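Local coordinates for Mec-8 protein (Caenorhabditis elegans, PDB 6DG0) that probably binds RNA as a splicing factor through this C-terminal RNA recognition motif, here held in complex with a short single-stranded DNA, at residues G22-F27 / V46-L51; R34-N37 / A42-F45. The protein carries 2 engineered substitutions. One frame throughout, in Å; residues are numbered along the deposited sequence.

Contact 1: G22-F27 / V46-L51; sequences GVFKAF and VEYSDL
Y48 reaches across from the strand 42-48 to the F24-F27 turn that follows the helix 17-24, where its OH donates a hydrogen bond of 2.8 Å to the carbonyl O of F24. F24 O also accepts F27 N at 3.2 Å, closing the type I turn that runs from F24 to F27. The two donors approach from opposite faces of the carbonyl plane, the hydroxyl tilted 24° from it, so both can share one acceptor on the buried F24. A tyrosine suits this place because its ring spans the apolar layer and still brings a hydroxyl to a backbone carbonyl of that turn. With CG beside the backbone N (chi1 -76°), its ring is carried over to the turn, where Y48 OH also meets F24 CB at 3.4 Å and lies in the plane of the F24 ring, at its edge. Closer to the strand, Y48 CE2 has F27 O at the ring edge, 3.7 Å away; F27 contributes its CB to this packing while its ring leads away.

V46 packs on F24 with both methyl groups. V46 CG1, anti to the backbone N, touches F24 CB at 3.9 Å. V46 CG2 stands over the centre of the F24 ring, 3.9 Å from the centroid and just 5° off the ring normal, a CH-pi contact that a branched valine can make without giving up its second methyl. F24 also touches V8 and L61, and Y48 touches L6 and A57, which brings the helix 51-61 and the strand 4-11 into the same core. V46 and Y48 hold the inward-facing places of the RNP1 sequence, and their meeting with the first helix is the helix-on-sheet packing of the RNA recognition motif.

Contact 2: R34-N37 / A42-F45; sequences RLHN and AVAF. Engineered in segment 42-45: A42 (natural residue Cys). With nucleotides of chain D.
R34 and F45, a hydrogen-bonded pair of the antiparallel hairpin, turn their side chains to a face where a nucleic acid lies directly on the protein. The F45 ring carries the adenine of DA4 of chain D almost parallel to it, with C5 of that base 3.4 Å above the ring centre. A flat aromatic side chain suits a base, offering it a broad apolar surface to stack on. At the ring edge, F45 CE1 meets O2 of DC3 of chain D at 3.5 Å. R34, bent at chi2 (142°) and chi3 (104°), swings its guanidinium to the next nucleotide: O2 of DC5 of chain D lies over one face, 3.3 Å from R34 NE, and O4' of the same nucleotide is at the edge, in plane. H36 takes the sugar instead, C4' of DA4 of chain D sitting 3.7 Å above the centre of its imidazole. V43 runs alongside H36, and V43 CG2 comes to the imidazole edge, 4.0 Å from H36 ND1.

The backbones fix this row. R34 and F45 exchange two N-H...O bonds, and H36 and V43 exchange two more. On the other face L35, with CG anti to the backbone N (chi1 -177°), lays L35 CD1 4.1 Å from A42 CB and 4.2 Å from A44 CB. The small A44 lets the leucine branch lie across the neighbouring strand; A42 is engineered, in place of the natural cysteine.

Strand 30-37 is the outermost of the sheet on this side. Strand 42-48 lies between it and strand 4-11, where A44 bonds to V8 through the backbone, V43 touches F7 and F45 touches T5, while M83 from the C-terminal loop touches both R34 and F45.

Both contacts draw on strand 42-48; contact 1 uses its inward face, contact 2 both faces, with its nucleic-acid chemistry on the F45 side. Contact 1 takes the later part of the strand, whose V46 and Y48 turn inward to the helix 17-24, and is buried in the core; contact 2 takes the earlier part, pairs it with strand 30-37 and is partly buried, with one face carrying the bound DNA. Their centres are about 14 Å apart, and they adjoin at F45 and V46, successive residues that face opposite ways: one to the bases, the other to the core. Accordingly, contact 1 relies on apolar side chains and one side-chain hydrogen bond, whereas contact 2 relies on backbone ladder bonds and flat or charged groups offered to nucleotides.

Contact 1: G22-F27 / V46-L51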
loop_
_atom_site.group_PDB
_atom_site.type_symbol
_atom_site.label_atom_id
_atom_site.label_comp_id
_atom_site.label_asym_id
_atom_site.label_seq_id
_atom_site.Cartn_x
_atom_site.Cartn_y
_atom_site.Cartn_z
ATOM N N GLY A 22 2.632 -9.777 0.296
ATOM C CA GLY A 22 4.006 -10.186 0.530
ATOM C C GLY A 22 4.975 -9.020 0.620
ATOM O O GLY A 22 5.969 -9.084 1.342
ATOM N N VAL A 23 4.691 -7.953 -0.121
ATOM C CA VAL A 23 5.527 -6.757 -0.095
ATOM C C VAL A 23 5.433 -5.996 1.226
ATOM O O VAL A 23 6.448 -5.658 1.835
ATOM C CB VAL A 23 5.144 -5.788 -1.239
ATOM C CG1 VAL A 23 5.900 -4.471 -1.110
ATOM C CG2 VAL A 23 5.397 -6.427 -2.591
ATOM N N PHE A 24 4.204 -5.727 1.657
ATOM C CA PHE A 24 3.950 -4.908 2.840
ATOM C C PHE A 24 3.942 -5.678 4.165
ATOM O O PHE A 24 4.215 -5.099 5.219
ATOM C CB PHE A 24 2.632 -4.150 2.657
ATOM C CG PHE A 24 2.684 -3.115 1.564
ATOM C CD1 PHE A 24 2.460 -3.470 0.245
ATOM C CD2 PHE A 24 2.965 -1.790 1.857
ATOM C CE1 PHE A 24 2.519 -2.525 -0.763
ATOM C CE2 PHE A 24 3.022 -0.841 0.853
ATOM C CZ PHE A 24 2.796 -1.208 -0.458
ATOM N N LYS A 25 3.631 -6.971 4.118
ATOM C CA LYS A 25 3.617 -7.797 5.328
ATOM C C LYS A 25 5.024 -7.992 5.889
ATOM O O LYS A 25 5.193 -8.358 7.051
ATOM C CB LYS A 25 2.981 -9.159 5.038
ATOM C CG LYS A 25 2.497 -9.924 6.254
ATOM C CD LYS A 25 1.874 -11.244 5.823
ATOM C CE LYS A 25 1.315 -12.020 7.004
ATOM N NZ LYS A 25 0.245 -11.264 7.708
ATOM N N ALA A 26 6.032 -7.731 5.063
ATOM C CA ALA A 26 7.425 -7.871 5.476
ATOM C C ALA A 26 7.835 -6.804 6.485
ATOM O O ALA A 26 8.905 -6.892 7.089
ATOM C CB ALA A 26 8.339 -7.818 4.259
ATOM N N PHE A 27 6.989 -5.794 6.660
ATOM C CA PHE A 27 7.277 -4.709 7.589
ATOM C C PHE A 27 6.394 -4.759 8.831
ATOM O O PHE A 27 5.220 -5.122 8.762
ATOM C CB PHE A 27 7.134 -3.364 6.880
ATOM C CG PHE A 27 8.173 -3.139 5.826
ATOM C CD1 PHE A 27 7.994 -3.632 4.547
ATOM C CD2 PHE A 27 9.341 -2.460 6.121
ATOM C CE1 PHE A 27 8.957 -3.444 3.578
ATOM C CE2 PHE A 27 10.308 -2.270 5.156
ATOM C CZ PHE A 27 10.114 -2.758 3.880
ATOM N N VAL A 46 -3.165 0.263 2.323
ATOM C CA VAL A 46 -2.499 -0.649 3.248
ATOM C C VAL A 46 -2.475 -0.087 4.665
ATOM O O VAL A 46 -1.969 1.011 4.899
ATOM C CB VAL A 46 -1.056 -0.947 2.800
ATOM C CG1 VAL A 46 -0.459 -2.056 3.651
ATOM C CG2 VAL A 46 -1.034 -1.333 1.333
ATOM N N GLU A 47 -3.020 -0.849 5.608
ATOM C CA GLU A 47 -3.134 -0.395 6.989
ATOM C C GLU A 47 -2.051 -0.967 7.903
ATOM O O GLU A 47 -1.721 -2.150 7.828
ATOM C CB GLU A 47 -4.509 -0.753 7.548
ATOM C CG GLU A 47 -4.787 -0.136 8.901
ATOM C CD GLU A 47 -6.108 -0.587 9.486
ATOM O OE1 GLU A 47 -6.286 -1.807 9.678
ATOM O OE2 GLU A 47 -6.969 0.280 9.751
ATOM N N TYR A 48 -1.502 -0.114 8.763
ATOM C CA TYR A 48 -0.558 -0.548 9.790
ATOM C C TYR A 48 -1.075 -0.242 11.198
ATOM O O TYR A 48 -1.964 0.590 11.372
ATOM C CB TYR A 48 0.806 0.097 9.558
ATOM C CG TYR A 48 1.577 -0.549 8.430
ATOM C CD1 TYR A 48 1.393 -0.143 7.112
ATOM C CD2 TYR A 48 2.485 -1.569 8.680
ATOM C CE1 TYR A 48 2.095 -0.740 6.077
ATOM C CE2 TYR A 48 3.190 -2.170 7.657
ATOM C CZ TYR A 48 2.992 -1.750 6.358
ATOM O OH TYR A 48 3.695 -2.348 5.337
ATOM N N SER A 49 -0.504 -0.909 12.200
ATOM C CA SER A 49 -1.023 -0.846 13.567
ATOM C C SER A 49 -0.964 0.553 14.180
ATOM O O SER A 49 -1.797 0.904 15.015
ATOM C CB SER A 49 -0.263 -1.830 14.461
ATOM O OG SER A 49 1.115 -1.507 14.525
ATOM N N ASP A 50 0.010 1.351 13.760
ATOM C CA ASP A 50 0.108 2.736 14.211
ATOM C C ASP A 50 0.827 3.588 13.165
ATOM O O ASP A 50 1.342 3.063 12.177
ATOM C CB ASP A 50 0.812 2.821 15.576
ATOM C CG ASP A 50 2.245 2.303 15.547
ATOM O OD1 ASP A 50 3.047 2.753 14.700
ATOM O OD2 ASP A 50 2.575 1.440 16.389
ATOM N N LEU A 51 0.843 4.900 13.383
ATOM C CA LEU A 51 1.467 5.834 12.450
ATOM C C LEU A 51 2.947 5.556 12.209
ATOM O O LEU A 51 3.408 5.575 11.069
ATOM C CB LEU A 51 1.301 7.271 12.949
ATOM C CG LEU A 51 1.903 8.335 12.028
ATOM C CD1 LEU A 51 1.276 8.264 10.646
ATOM C CD2 LEU A 51 1.746 9.723 12.628
#

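Contact 2: R34-N37 / A42-F45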
loop_
_atom_site.group_PDB
_atom_site.type_symbol
_atom_site.label_atom_id
_atom_site.label_comp_id
_atom_site.label_asym_id
_atom_site.label_seq_id
_atom_site.Cartn_x
_atom_site.Cartn_y
_atom_site.Cartn_z
ATOM N N ARG A 34 -6.221 -3.537 1.067
ATOM C CA ARG A 34 -7.324 -3.571 0.110
ATOM C C ARG A 34 -6.881 -3.108 -1.267
ATOM O O ARG A 34 -6.284 -2.037 -1.417
ATOM C CB ARG A 34 -8.509 -2.719 0.581
ATOM C CG ARG A 34 -9.319 -3.363 1.692
ATOM C CD ARG A 34 -9.802 -2.369 2.733
ATOM N NE ARG A 34 -11.225 -2.069 2.570
ATOM C CZ ARG A 34 -12.202 -2.722 3.197
ATOM N NH1 ARG A 34 -11.908 -3.723 4.016
ATOM N NH2 ARG A 34 -13.472 -2.388 2.996
ATOM N N LEU A 35 -7.194 -3.928 -2.266
ATOM C CA LEU A 35 -6.778 -3.695 -3.640
ATOM C C LEU A 35 -7.992 -3.304 -4.480
ATOM O O LEU A 35 -8.944 -4.077 -4.630
ATOM C CB LEU A 35 -6.098 -4.935 -4.217
ATOM C CG LEU A 35 -5.534 -4.846 -5.636
ATOM C CD1 LEU A 35 -4.530 -3.716 -5.740
ATOM C CD2 LEU A 35 -4.905 -6.169 -6.036
ATOM N N HIS A 36 -7.950 -2.102 -5.038
ATOM C CA HIS A 36 -9.097 -1.538 -5.729
ATOM C C HIS A 36 -8.763 -1.168 -7.159
ATOM O O HIS A 36 -7.706 -0.599 -7.443
ATOM C CB HIS A 36 -9.610 -0.307 -4.991
ATOM C CG HIS A 36 -10.529 0.545 -5.810
ATOM N ND1 HIS A 36 -10.113 1.721 -6.405
ATOM C CD2 HIS A 36 -11.827 0.392 -6.148
ATOM C CE1 HIS A 36 -11.127 2.258 -7.061
ATOM N NE2 HIS A 36 -12.179 1.471 -6.923
ATOM N N ASN A 37 -9.674 -1.511 -8.062
ATOM C CA ASN A 37 -9.494 -1.189 -9.463
ATOM C C ASN A 37 -10.699 -0.431 -9.996
ATOM O O ASN A 37 -11.828 -0.644 -9.568
ATOM C CB ASN A 37 -9.257 -2.459 -10.282
ATOM C CG ASN A 37 -8.704 -2.161 -11.653
ATOM O OD1 ASN A 37 -8.391 -1.014 -11.956
ATOM N ND2 ASN A 37 -8.544 -3.192 -12.476
ATOM N N ALA A 42 -4.570 -0.236 -11.130
ATOM C CA ALA A 42 -5.116 -0.295 -9.771
ATOM C C ALA A 42 -4.337 0.509 -8.721
ATOM O O ALA A 42 -3.176 0.859 -8.921
ATOM C CB ALA A 42 -5.222 -1.746 -9.325
ATOM N N VAL A 43 -5.015 0.829 -7.620
ATOM C CA VAL A 43 -4.377 1.441 -6.455
ATOM C C VAL A 43 -4.609 0.537 -5.246
ATOM O O VAL A 43 -5.369 -0.428 -5.329
ATOM C CB VAL A 43 -4.939 2.847 -6.149
ATOM C CG1 VAL A 43 -4.861 3.743 -7.375
ATOM C CG2 VAL A 43 -6.372 2.750 -5.631
ATOM N N ALA A 44 -3.950 0.831 -4.131
ATOM C CA ALA A 44 -4.099 0.003 -2.935
ATOM C C ALA A 44 -4.094 0.817 -1.649
ATOM O O ALA A 44 -3.423 1.844 -1.556
ATOM C CB ALA A 44 -3.003 -1.042 -2.889
ATOM N N PHE A 45 -4.846 0.348 -0.659
ATOM C CA PHE A 45 -4.814 0.933 0.673
ATOM C C PHE A 45 -4.275 -0.082 1.678
ATOM O O PHE A 45 -4.851 -1.155 1.863
ATOM C CB PHE A 45 -6.210 1.418 1.073
ATOM C CG PHE A 45 -6.766 2.471 0.157
ATOM C CD1 PHE A 45 -6.432 3.805 0.325
ATOM C CD2 PHE A 45 -7.610 2.125 -0.883
ATOM C CE1 PHE A 45 -6.940 4.772 -0.520
ATOM C CE2 PHE A 45 -8.122 3.087 -1.733
ATOM C CZ PHE A 45 -7.786 4.413 -1.551
ATOM P P DA D 4 -12.033 7.281 -3.701
ATOM O OP1 DA D 4 -12.264 7.713 -5.098
ATOM O OP2 DA D 4 -12.555 8.097 -2.582
ATOM O "O5'" DA D 4 -12.593 5.795 -3.509
ATOM C "C5'" DA D 4 -12.122 4.732 -4.332
ATOM C "C4'" DA D 4 -12.374 3.388 -3.666
ATOM O "O4'" DA D 4 -11.375 3.166 -2.636
ATOM C "C3'" DA D 4 -13.732 3.258 -2.978
ATOM O "O3'" DA D 4 -14.273 1.956 -3.173
ATOM C "C2'" DA D 4 -13.409 3.519 -1.509
ATOM C "C1'" DA D 4 -11.998 2.958 -1.386
ATOM N N9 DA D 4 -11.202 3.634 -0.366
ATOM C C8 DA D 4 -10.975 4.979 -0.263
ATOM N N7 DA D 4 -10.224 5.314 0.758
ATOM C C5 DA D 4 -9.936 4.104 1.370
ATOM C C6 DA D 4 -9.178 3.775 2.512
ATOM N N6 DA D 4 -8.547 4.684 3.264
ATOM N N1 DA D 4 -9.092 2.473 2.852
ATOM C C2 DA D 4 -9.724 1.566 2.097
ATOM N N3 DA D 4 -10.465 1.753 1.005
ATOM C C4 DA D 4 -10.532 3.057 0.692
ATOM P P DC D 5 -15.846 1.699 -2.946
ATOM O OP1 DC D 5 -16.311 0.715 -3.949
ATOM O OP2 DC D 5 -16.500 3.023 -2.859
ATOM O "O5'" DC D 5 -15.910 1.028 -1.494
ATOM C "C5'" DC D 5 -15.311 -0.242 -1.282
ATOM C "C4'" DC D 5 -15.107 -0.511 0.201
ATOM O "O4'" DC D 5 -14.131 0.412 0.731
ATOM C "C3'" DC D 5 -16.350 -0.357 1.087
ATOM O "O3'" DC D 5 -16.725 -1.633 1.601
ATOM C "C2'" DC D 5 -15.917 0.602 2.210
ATOM C "C1'" DC D 5 -14.401 0.595 2.092
ATOM N N1 DC D 5 -13.751 1.854 2.553
ATOM C C2 DC D 5 -12.770 1.789 3.546
ATOM O O2 DC D 5 -12.457 0.686 4.009
ATOM N N3 DC D 5 -12.181 2.936 3.965
ATOM C C4 DC D 5 -12.547 4.103 3.439
ATOM N N4 DC D 5 -11.939 5.207 3.886
ATOM C C5 DC D 5 -13.550 4.192 2.428
ATOM C C6 DC D 5 -14.123 3.053 2.020
ATOM P P DC D 3 -7.896 10.578 -6.465
ATOM O OP1 DC D 3 -9.367 10.473 -6.569
ATOM O OP2 DC D 3 -7.284 11.783 -5.863
ATOM O "O5'" DC D 3 -7.338 9.304 -5.673
ATOM C "C5'" DC D 3 -7.829 7.998 -5.978
ATOM C "C4'" DC D 3 -8.407 7.325 -4.740
ATOM O "O4'" DC D 3 -7.370 7.195 -3.734
ATOM C "C3'" DC D 3 -9.552 8.068 -4.059
ATOM O "O3'" DC D 3 -10.450 7.134 -3.477
ATOM C "C2'" DC D 3 -8.833 8.884 -2.991
ATOM C "C1'" DC D 3 -7.719 7.932 -2.578
ATOM N N1 DC D 3 -6.501 8.628 -2.082
ATOM C C2 DC D 3 -6.279 8.735 -0.706
ATOM O O2 DC D 3 -7.103 8.246 0.076
ATOM N N3 DC D 3 -5.166 9.372 -0.268
ATOM C C4 DC D 3 -4.302 9.888 -1.145
ATOM N N4 DC D 3 -3.219 10.507 -0.665
ATOM C C5 DC D 3 -4.513 9.792 -2.552
ATOM C C6 DC D 3 -5.615 9.161 -2.972
#